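PDB 1TY0: putative exotoxin (superantigen) from Streptococcus pyogenes, which probably acts as a superantigen toxin, using a common surface both to bind T-cell receptors and to form dimers. Local coordinates for residues N107-G112 with D205-T210; I128-E133 with N193-M198; V70-L75 with Y85-G90. All blocks are in the same frame, centred on the assembly; numbering follows the deposited sequence.

Interaction 1: N107-G112 with D205-T210; sequences NLLIDG and DIYLWT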
loop_
_atom_site.group_PDB
_atom_site.type_symbol
_atom_site.label_atom_id
_atom_site.label_comp_id
_atom_site.label_asym_id
_atom_site.label_seq_id
_atom_site.Cartn_x
_atom_site.Cartn_y
_atom_site.Cartn_z
ATOM N N ASN A 107 24.794 -5.392 10.228
ATOM C CA ASN A 107 25.757 -6.117 9.412
ATOM C C ASN A 107 25.032 -6.949 8.372
ATOM O O ASN A 107 24.007 -7.568 8.661
ATOM C CB ASN A 107 26.602 -7.052 10.279
ATOM C CG ASN A 107 27.453 -6.307 11.283
ATOM O OD1 ASN A 107 28.310 -5.505 10.911
ATOM N ND2 ASN A 107 27.223 -6.569 12.565
ATOM N N LEU A 108 25.567 -6.954 7.159
ATOM C CA LEU A 108 24.992 -7.733 6.077
ATOM C C LEU A 108 25.966 -8.850 5.730
ATOM O O LEU A 108 27.037 -8.592 5.181
ATOM C CB LEU A 108 24.768 -6.859 4.844
ATOM C CG LEU A 108 24.419 -7.611 3.555
ATOM C CD1 LEU A 108 23.063 -8.300 3.673
ATOM C CD2 LEU A 108 24.418 -6.629 2.405
ATOM N N LEU A 109 25.595 -10.081 6.063
ATOM C CA LEU A 109 26.431 -11.237 5.773
ATOM C C LEU A 109 25.798 -12.111 4.702
ATOM O O LEU A 109 24.589 -12.367 4.724
ATOM C CB LEU A 109 26.659 -12.073 7.034
ATOM C CG LEU A 109 27.479 -11.406 8.143
ATOM C CD1 LEU A 109 26.609 -10.427 8.906
ATOM C CD2 LEU A 109 28.022 -12.465 9.082
ATOM N N ILE A 110 26.622 -12.556 3.763
ATOM C CA ILE A 110 26.167 -13.421 2.684
ATOM C C ILE A 110 27.060 -14.650 2.676
ATOM O O ILE A 110 28.279 -14.546 2.523
ATOM C CB ILE A 110 26.243 -12.710 1.329
ATOM C CG1 ILE A 110 25.421 -11.418 1.388
ATOM C CG2 ILE A 110 25.724 -13.629 0.233
ATOM C CD1 ILE A 110 25.445 -10.602 0.122
ATOM N N ASP A 111 26.439 -15.810 2.849
ATOM C CA ASP A 111 27.151 -17.074 2.907
ATOM C C ASP A 111 28.201 -17.055 4.015
ATOM O O ASP A 111 29.341 -17.484 3.830
ATOM C CB ASP A 111 27.778 -17.406 1.549
ATOM C CG ASP A 111 26.732 -17.781 0.512
ATOM O OD1 ASP A 111 25.716 -18.391 0.905
ATOM O OD2 ASP A 111 26.922 -17.478 -0.686
ATOM N N GLY A 112 27.791 -16.538 5.171
ATOM C CA GLY A 112 28.663 -16.478 6.332
ATOM C C GLY A 112 29.767 -15.438 6.346
ATOM O O GLY A 112 30.557 -15.396 7.289
ATOM N N ASP A 205 21.567 -7.929 12.270
ATOM C CA ASP A 205 22.367 -8.704 11.344
ATOM C C ASP A 205 21.424 -9.277 10.308
ATOM O O ASP A 205 20.333 -9.728 10.639
ATOM C CB ASP A 205 23.071 -9.864 12.060
ATOM C CG ASP A 205 24.154 -9.402 13.011
ATOM O OD1 ASP A 205 25.130 -8.778 12.543
ATOM O OD2 ASP A 205 24.034 -9.666 14.226
ATOM N N ILE A 206 21.845 -9.233 9.052
ATOM C CA ILE A 206 21.071 -9.793 7.959
ATOM C C ILE A 206 21.938 -10.914 7.409
ATOM O O ILE A 206 23.067 -10.672 6.978
ATOM C CB ILE A 206 20.830 -8.775 6.824
ATOM C CG1 ILE A 206 19.935 -7.638 7.316
ATOM C CG2 ILE A 206 20.179 -9.473 5.629
ATOM C CD1 ILE A 206 19.739 -6.535 6.287
ATOM N N TYR A 207 21.420 -12.137 7.448
ATOM C CA TYR A 207 22.148 -13.294 6.935
ATOM C C TYR A 207 21.473 -13.792 5.666
ATOM O O TYR A 207 20.344 -14.271 5.714
ATOM C CB TYR A 207 22.141 -14.431 7.959
ATOM C CG TYR A 207 22.897 -14.150 9.239
ATOM C CD1 TYR A 207 24.284 -14.283 9.299
ATOM C CD2 TYR A 207 22.221 -13.773 10.396
ATOM C CE1 TYR A 207 24.977 -14.050 10.487
ATOM C CE2 TYR A 207 22.902 -13.537 11.584
ATOM C CZ TYR A 207 24.277 -13.678 11.626
ATOM O OH TYR A 207 24.943 -13.460 12.811
ATOM N N LEU A 208 22.147 -13.666 4.530
ATOM C CA LEU A 208 21.586 -14.157 3.279
ATOM C C LEU A 208 22.400 -15.372 2.845
ATOM O O LEU A 208 23.622 -15.389 2.993
ATOM C CB LEU A 208 21.650 -13.082 2.197
ATOM C CG LEU A 208 20.847 -11.814 2.477
ATOM C CD1 LEU A 208 20.958 -10.868 1.289
ATOM C CD2 LEU A 208 19.397 -12.181 2.738
ATOM N N TRP A 209 21.725 -16.387 2.317
ATOM C CA TRP A 209 22.414 -17.595 1.869
ATOM C C TRP A 209 22.034 -17.961 0.444
ATOM O O TRP A 209 20.885 -17.785 0.035
ATOM C CB TRP A 209 22.085 -18.764 2.796
ATOM C CG TRP A 209 22.179 -18.411 4.238
ATOM C CD1 TRP A 209 21.181 -17.909 5.028
ATOM C CD2 TRP A 209 23.340 -18.499 5.064
ATOM N NE1 TRP A 209 21.652 -17.682 6.296
ATOM C CE2 TRP A 209 22.974 -18.036 6.347
ATOM C CE3 TRP A 209 24.657 -18.926 4.848
ATOM C CZ2 TRP A 209 23.879 -17.988 7.412
ATOM C CZ3 TRP A 209 25.557 -18.876 5.904
ATOM C CH2 TRP A 209 25.163 -18.411 7.172
ATOM N N THR A 210 23.005 -18.469 -0.311
ATOM C CA THR A 210 22.770 -18.859 -1.695
ATOM C C THR A 210 22.736 -20.378 -1.815
ATOM O O THR A 210 22.539 -20.920 -2.905
ATOM C CB THR A 210 23.879 -18.331 -2.629
ATOM O OG1 THR A 210 25.128 -18.942 -2.281
ATOM C CG2 THR A 210 24.000 -16.819 -2.518
HETATM O O HOH W 1 24.966 -15.475 5.587
#

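Interaction 2: I128-E133 with N193-M198; sequences IFTIQE and NKTINM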
loop_
_atom_site.group_PDB
_atom_site.type_symbol
_atom_site.label_atom_id
_atom_site.label_comp_id
_atom_site.label_asym_id
_atom_site.label_seq_id
_atom_site.Cartn_x
_atom_site.Cartn_y
_atom_site.Cartn_z
ATOM N N ILE A 128 9.791 3.509 20.975
ATOM C CA ILE A 128 9.330 2.145 21.206
ATOM C C ILE A 128 8.716 1.741 19.872
ATOM O O ILE A 128 7.826 2.426 19.373
ATOM C CB ILE A 128 8.244 2.107 22.299
ATOM C CG1 ILE A 128 8.803 2.673 23.604
ATOM C CG2 ILE A 128 7.770 0.686 22.522
ATOM C CD1 ILE A 128 7.760 2.833 24.684
ATOM N N PHE A 129 9.192 0.649 19.287
ATOM C CA PHE A 129 8.680 0.227 17.984
ATOM C C PHE A 129 8.445 -1.273 17.876
ATOM O O PHE A 129 9.006 -2.065 18.642
ATOM C CB PHE A 129 9.647 0.685 16.882
ATOM C CG PHE A 129 11.022 0.078 16.983
ATOM C CD1 PHE A 129 11.291 -1.159 16.416
ATOM C CD2 PHE A 129 12.041 0.737 17.671
ATOM C CE1 PHE A 129 12.559 -1.745 16.528
ATOM C CE2 PHE A 129 13.307 0.164 17.791
ATOM C CZ PHE A 129 13.567 -1.080 17.218
ATOM N N THR A 130 7.610 -1.667 16.922
ATOM C CA THR A 130 7.324 -3.085 16.729
ATOM C C THR A 130 8.340 -3.704 15.780
ATOM O O THR A 130 8.917 -3.022 14.928
ATOM C CB THR A 130 5.919 -3.315 16.121
ATOM O OG1 THR A 130 5.852 -2.716 14.817
ATOM C CG2 THR A 130 4.846 -2.710 17.016
ATOM N N ILE A 131 8.564 -5.001 15.935
ATOM C CA ILE A 131 9.470 -5.702 15.051
ATOM C C ILE A 131 8.831 -5.650 13.666
ATOM O O ILE A 131 9.526 -5.664 12.661
ATOM C CB ILE A 131 9.676 -7.163 15.511
ATOM C CG1 ILE A 131 10.422 -7.152 16.851
ATOM C CG2 ILE A 131 10.460 -7.953 14.455
ATOM C CD1 ILE A 131 10.671 -8.519 17.450
ATOM N N GLN A 132 7.503 -5.568 13.618
ATOM C CA GLN A 132 6.812 -5.483 12.337
ATOM C C GLN A 132 7.317 -4.276 11.546
ATOM O O GLN A 132 7.581 -4.378 10.353
ATOM C CB GLN A 132 5.291 -5.364 12.538
ATOM C CG GLN A 132 4.524 -5.172 11.225
ATOM C CD GLN A 132 2.994 -5.243 11.372
ATOM O OE1 GLN A 132 2.268 -5.225 10.374
ATOM N NE2 GLN A 132 2.506 -5.330 12.609
ATOM N N GLU A 133 7.459 -3.134 12.211
ATOM C CA GLU A 133 7.933 -1.939 11.518
ATOM C C GLU A 133 9.372 -2.125 11.049
ATOM O O GLU A 133 9.720 -1.793 9.913
ATOM C CB GLU A 133 7.855 -0.710 12.427
ATOM C CG GLU A 133 8.340 0.559 11.736
ATOM C CD GLU A 133 8.160 1.810 12.572
ATOM O OE1 GLU A 133 7.367 1.790 13.541
ATOM O OE2 GLU A 133 8.810 2.827 12.246
ATOM N N ASN A 193 2.619 -8.857 18.305
ATOM C CA ASN A 193 2.880 -7.450 18.623
ATOM C C ASN A 193 4.244 -7.270 19.285
ATOM O O ASN A 193 4.405 -6.407 20.147
ATOM C CB ASN A 193 1.787 -6.917 19.568
ATOM C CG ASN A 193 1.600 -5.403 19.476
ATOM O OD1 ASN A 193 1.507 -4.712 20.494
ATOM N ND2 ASN A 193 1.516 -4.889 18.263
ATOM N N LYS A 194 5.222 -8.083 18.890
ATOM C CA LYS A 194 6.555 -7.984 19.486
ATOM C C LYS A 194 7.085 -6.567 19.373
ATOM O O LYS A 194 7.109 -5.976 18.294
ATOM C CB LYS A 194 7.522 -8.973 18.833
ATOM C CG LYS A 194 7.427 -10.370 19.413
ATOM C CD LYS A 194 8.562 -11.262 18.925
ATOM C CE LYS A 194 8.531 -12.607 19.635
ATOM N NZ LYS A 194 9.616 -13.514 19.169
ATOM N N THR A 195 7.533 -6.044 20.506
ATOM C CA THR A 195 8.002 -4.676 20.588
ATOM C C THR A 195 9.400 -4.546 21.185
ATOM O O THR A 195 9.804 -5.346 22.033
ATOM C CB THR A 195 6.991 -3.863 21.433
ATOM O OG1 THR A 195 5.724 -3.843 20.757
ATOM C CG2 THR A 195 7.471 -2.454 21.668
ATOM N N ILE A 196 10.123 -3.527 20.732
ATOM C CA ILE A 196 11.475 -3.253 21.203
ATOM C C ILE A 196 11.620 -1.780 21.556
ATOM O O ILE A 196 11.092 -0.914 20.857
ATOM C CB ILE A 196 12.526 -3.551 20.112
ATOM C CG1 ILE A 196 12.478 -5.024 19.717
ATOM C CG2 ILE A 196 13.920 -3.171 20.614
ATOM C CD1 ILE A 196 13.416 -5.374 18.566
ATOM N N ASN A 197 12.336 -1.499 22.641
ATOM C CA ASN A 197 12.591 -0.118 23.036
ATOM C C ASN A 197 13.913 0.234 22.361
ATOM O O ASN A 197 14.908 -0.469 22.532
ATOM C CB ASN A 197 12.738 0.009 24.556
ATOM C CG ASN A 197 11.490 -0.412 25.302
ATOM O OD1 ASN A 197 10.390 0.058 25.014
ATOM N ND2 ASN A 197 11.656 -1.296 26.278
ATOM N N MET A 198 13.924 1.314 21.587
ATOM C CA MET A 198 15.130 1.713 20.872
ATOM C C MET A 198 16.368 1.790 21.764
ATOM O O MET A 198 17.483 1.535 21.309
ATOM C CB MET A 198 14.912 3.060 20.177
ATOM C CG MET A 198 16.078 3.500 19.300
ATOM S SD MET A 198 16.461 2.333 17.973
ATOM C CE MET A 198 15.295 2.869 16.711
HETATM O O HOH W 2 5.956 -6.910 15.819
#

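Interaction 3: V70-L75 with Y85-G90; sequences VNIFGL and YYIYGG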
loop_
_atom_site.group_PDB
_atom_site.type_symbol
_atom_site.label_atom_id
_atom_site.label_comp_id
_atom_site.label_asym_id
_atom_site.label_seq_id
_atom_site.Cartn_x
_atom_site.Cartn_y
_atom_site.Cartn_z
ATOM N N VAL A 70 -1.487 5.702 21.403
ATOM C CA VAL A 70 -0.578 4.734 20.812
ATOM C C VAL A 70 -0.173 5.116 19.403
ATOM O O VAL A 70 -0.796 5.970 18.768
ATOM C CB VAL A 70 -1.216 3.324 20.743
ATOM C CG1 VAL A 70 -1.501 2.802 22.146
ATOM C CG2 VAL A 70 -2.498 3.372 19.926
ATOM N N ASN A 71 0.895 4.482 18.932
ATOM C CA ASN A 71 1.370 4.682 17.574
ATOM C C ASN A 71 1.035 3.417 16.814
ATOM O O ASN A 71 1.027 2.318 17.379
ATOM C CB ASN A 71 2.874 4.915 17.546
ATOM C CG ASN A 71 3.258 6.228 18.187
ATOM O OD1 ASN A 71 2.541 7.214 18.055
ATOM N ND2 ASN A 71 4.396 6.250 18.876
ATOM N N ILE A 72 0.765 3.578 15.527
ATOM C CA ILE A 72 0.411 2.456 14.685
ATOM C C ILE A 72 1.338 2.348 13.489
ATOM O O ILE A 72 1.590 3.335 12.796
ATOM C CB ILE A 72 -1.015 2.613 14.111
ATOM C CG1 ILE A 72 -2.032 2.706 15.246
ATOM C CG2 ILE A 72 -1.328 1.445 13.167
ATOM C CD1 ILE A 72 -3.428 3.084 14.772
ATOM N N PHE A 73 1.860 1.150 13.270
ATOM C CA PHE A 73 2.670 0.881 12.088
ATOM C C PHE A 73 2.369 -0.567 11.766
ATOM O O PHE A 73 2.986 -1.487 12.316
ATOM C CB PHE A 73 4.170 1.046 12.316
ATOM C CG PHE A 73 4.949 1.108 11.028
ATOM C CD1 PHE A 73 5.192 -0.048 10.294
ATOM C CD2 PHE A 73 5.361 2.330 10.507
ATOM C CE1 PHE A 73 5.829 0.015 9.055
ATOM C CE2 PHE A 73 6.002 2.401 9.268
ATOM C CZ PHE A 73 6.233 1.238 8.543
ATOM N N GLY A 74 1.402 -0.764 10.881
ATOM C CA GLY A 74 1.011 -2.112 10.520
ATOM C C GLY A 74 0.756 -2.263 9.042
ATOM O O GLY A 74 0.409 -1.297 8.354
ATOM N N LEU A 75 0.929 -3.482 8.546
ATOM C CA LEU A 75 0.710 -3.743 7.130
ATOM C C LEU A 75 -0.707 -4.263 6.945
ATOM O O LEU A 75 -1.094 -5.264 7.556
ATOM C CB LEU A 75 1.742 -4.759 6.625
ATOM C CG LEU A 75 3.187 -4.419 7.014
ATOM C CD1 LEU A 75 4.150 -5.451 6.418
ATOM C CD2 LEU A 75 3.536 -3.020 6.524
ATOM N N TYR A 85 -9.031 0.301 8.817
ATOM C CA TYR A 85 -7.852 -0.394 8.315
ATOM C C TYR A 85 -7.709 -1.656 9.169
ATOM O O TYR A 85 -7.865 -1.604 10.390
ATOM C CB TYR A 85 -6.585 0.454 8.470
ATOM C CG TYR A 85 -6.436 1.553 7.447
ATOM C CD1 TYR A 85 -6.487 1.276 6.082
ATOM C CD2 TYR A 85 -6.219 2.868 7.846
ATOM C CE1 TYR A 85 -6.321 2.289 5.135
ATOM C CE2 TYR A 85 -6.053 3.888 6.913
ATOM C CZ TYR A 85 -6.102 3.593 5.563
ATOM O OH TYR A 85 -5.908 4.603 4.652
ATOM N N TYR A 86 -7.401 -2.779 8.531
ATOM C CA TYR A 86 -7.241 -4.045 9.245
ATOM C C TYR A 86 -5.784 -4.481 9.211
ATOM O O TYR A 86 -5.215 -4.719 8.143
ATOM C CB TYR A 86 -8.145 -5.113 8.623
ATOM C CG TYR A 86 -9.603 -4.787 8.817
ATOM C CD1 TYR A 86 -10.202 -4.947 10.066
ATOM C CD2 TYR A 86 -10.367 -4.241 7.784
ATOM C CE1 TYR A 86 -11.521 -4.570 10.291
ATOM C CE2 TYR A 86 -11.700 -3.855 8.002
ATOM C CZ TYR A 86 -12.262 -4.024 9.258
ATOM O OH TYR A 86 -13.559 -3.640 9.505
ATOM N N ILE A 87 -5.178 -4.560 10.395
ATOM C CA ILE A 87 -3.773 -4.948 10.523
ATOM C C ILE A 87 -3.603 -5.928 11.680
ATOM O O ILE A 87 -4.526 -6.126 12.470
ATOM C CB ILE A 87 -2.873 -3.717 10.821
ATOM C CG1 ILE A 87 -3.297 -3.070 12.146
ATOM C CG2 ILE A 87 -2.980 -2.696 9.677
ATOM C CD1 ILE A 87 -2.371 -1.952 12.619
ATOM N N TYR A 88 -2.428 -6.546 11.762
ATOM C CA TYR A 88 -2.116 -7.461 12.861
ATOM C C TYR A 88 -1.050 -6.747 13.682
ATOM O O TYR A 88 -0.035 -6.315 13.132
ATOM C CB TYR A 88 -1.540 -8.782 12.338
ATOM C CG TYR A 88 -2.508 -9.629 11.556
ATOM C CD1 TYR A 88 -3.741 -10.000 12.097
ATOM C CD2 TYR A 88 -2.174 -10.105 10.288
ATOM C CE1 TYR A 88 -4.616 -10.830 11.395
ATOM C CE2 TYR A 88 -3.039 -10.937 9.580
ATOM C CZ TYR A 88 -4.256 -11.295 10.139
ATOM O OH TYR A 88 -5.115 -12.126 9.439
ATOM N N GLY A 89 -1.273 -6.614 14.987
ATOM C CA GLY A 89 -0.301 -5.937 15.833
ATOM C C GLY A 89 0.031 -4.522 15.375
ATOM O O GLY A 89 -0.860 -3.766 14.970
ATOM N N GLY A 90 1.317 -4.170 15.448
ATOM C CA GLY A 90 1.782 -2.852 15.043
ATOM C C GLY A 90 1.436 -1.725 16.005
ATOM O O GLY A 90 1.555 -0.553 15.664
HETATM O O HOH W 3 -0.286 -6.539 9.869
#

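Interaction 1: N107-G112 with D205-T210
Asn107 and Asp205 lie side by side at one end of a parallel strand pair, 107-110 beside 205-209, their flat groups 15° from coplanar and pointing the same way. Asn107 ND2 gives its N-H to Asp205 OD1 at 3.0 Å, almost in its own amide plane, while Asn107 OD1 takes a weak bond from Gln114 of the next strand. Between the backbones the bonds alternate in direction: Ile206 N donates to Asn107 O, Leu109 N to Ile206 O, Leu208 N to Leu109 O and Asp111 N to Leu208 O. Leu208 O has a second donor in a water, which accepts from Gly112 N at 3.0 Å. Where the ladder ends, Asp111 CB points away from 205-210, but CG, beside the backbone N (chi1 -71°), brings the carboxylate back to Thr210. OD1 accepts from Thr210 N at 3.0 Å on the syn side, 20° out of the carboxylate plane, and OD2 accepts a hydrogen bond from Thr210 OG1 on its syn lone pair at 2.8 Å. Trp209 NE1 finds its acceptor in Gln159 OE1. On one face Leu108 CD1 rests on Ile206 CG2; on the other Leu109 CD2 meets Tyr207 CE1, both at 3.7 Å. Parallel pairing in mid-sheet is as expected of the beta-grasp fold; strand 201-209 carries His203 and Asp205, known with His169 to bind zinc, though none is bound to this chain.

Interaction 2: I128-E133 with N193-M198
A short two-stranded antiparallel ribbon leading straight into a capped helix is the motif here: strand 128-130 pairs with 195-197, and Thr130 is the N-cap of helix 131-146. Phe129 and Ile196 form the hydrogen-bonded pair, joined by two backbone hydrogen bonds, one each way, with Ile196 N to Phe129 O at 2.8 Å. Two residues on, Ile131 N still reaches back to Lys194 O, tilted 28° from the carbonyl plane; a water donates to that oxygen as well and accepts from Gln132 N. Thr130 OG1 accepts from Glu133 N at 3.1 Å, the cap itself. Phe129 CG sits between its backbone N and carbonyl carbon (chi1 62°), which lays the ring over the ribbon. Ile196 CB lies over the ring face, 4.3 Å from the centroid, in a CH-pi contact, and Ile196 O is above a face near the rim. Met198, bent at chi2 and chi3, brings CE to 3.5 Å from Phe129 CE2, an apolar touch, while SD, 5.1 Å from the Phe129 centroid and 70° off the ring normal, makes an oblique Met-aromatic contact. Ile131 runs alongside Lys194, its CD1 tight against Lys194 CB at 3.5 Å, and Lys194 NZ forms a salt bridge with Glu170. Across the other face, Ile128 CG2 presses on Thr195 CG2 at 3.3 Å. Around the pair, Ile196 packs on Ile162 and Ile164 of strand 157-164, Ile131 on Phe172 of strand 168-173, and Ile128, Thr130 and Thr195 approach strand 84-93.

Interaction 3: V70-L75 with Y85-G90
Two arms of a beta hairpin in the OB-fold domain, strands 69-74 and 84-93, diverge where Gly89 and Gly90 interrupt the second strand; the touching parts, CA 71 to 75 and CA 86 to 90, run 122° apart. A single direct hydrogen bond joins the segments: Phe73 N donates to Gly90 O at 3.0 Å, in the carbonyl plane and on a lone pair. The same oxygen is approached by Ile72 CA at 3.4 Å in a CA-H...O contact. Further along, a water accepts from Tyr88 N at 2.9 Å and lies within hydrogen-bonding reach of Leu75 O at 2.8 Å, one of more acceptors than it has protons for. The apolar part belongs to Ile87, whose CB points at the other strand. Its CG1 stands between the backbone N and carbonyl carbon (chi1 61°), sending CD1 across to Ile72 CG2 at 3.6 Å, while CG2 lies 3.8 Å from both Gly74 C and Leu75 O. Gly74 faces Gly90, their CA atoms 4.6 Å apart; with no side chain on either, the main chains come close. Val52 of strand 51-55 closes on both isoleucines, and Tyr88 stacks on Tyr77. The chemistry is thus sparse: one backbone bond, one water and a pair of branched side chains hold a buried crossing. Phe73 O is buried with no partner, probably at some energetic cost.

Overall arrangement
The three contacts trace the two-domain plan of the chain. Interaction 3 lies in the OB-fold domain, interactions 1 and 2 in the beta-grasp domain. Interactions 2 and 3 touch across the domain boundary, their centres 11 Å apart: the Gln132 amide probably bonds both ways, NE2 to Tyr88 O at 2.8 Å and OE1 to Leu75 N at 2.9 Å. Interaction 1 stands apart, its centre about 22 Å from that of interaction 2 and about 29 Å from that of interaction 3. Of the three it alone contains a residue of the zinc site, Asp205, with no zinc bound in this chain; Met198 of interaction 2 lies about 10 Å from His203, side chain to side chain.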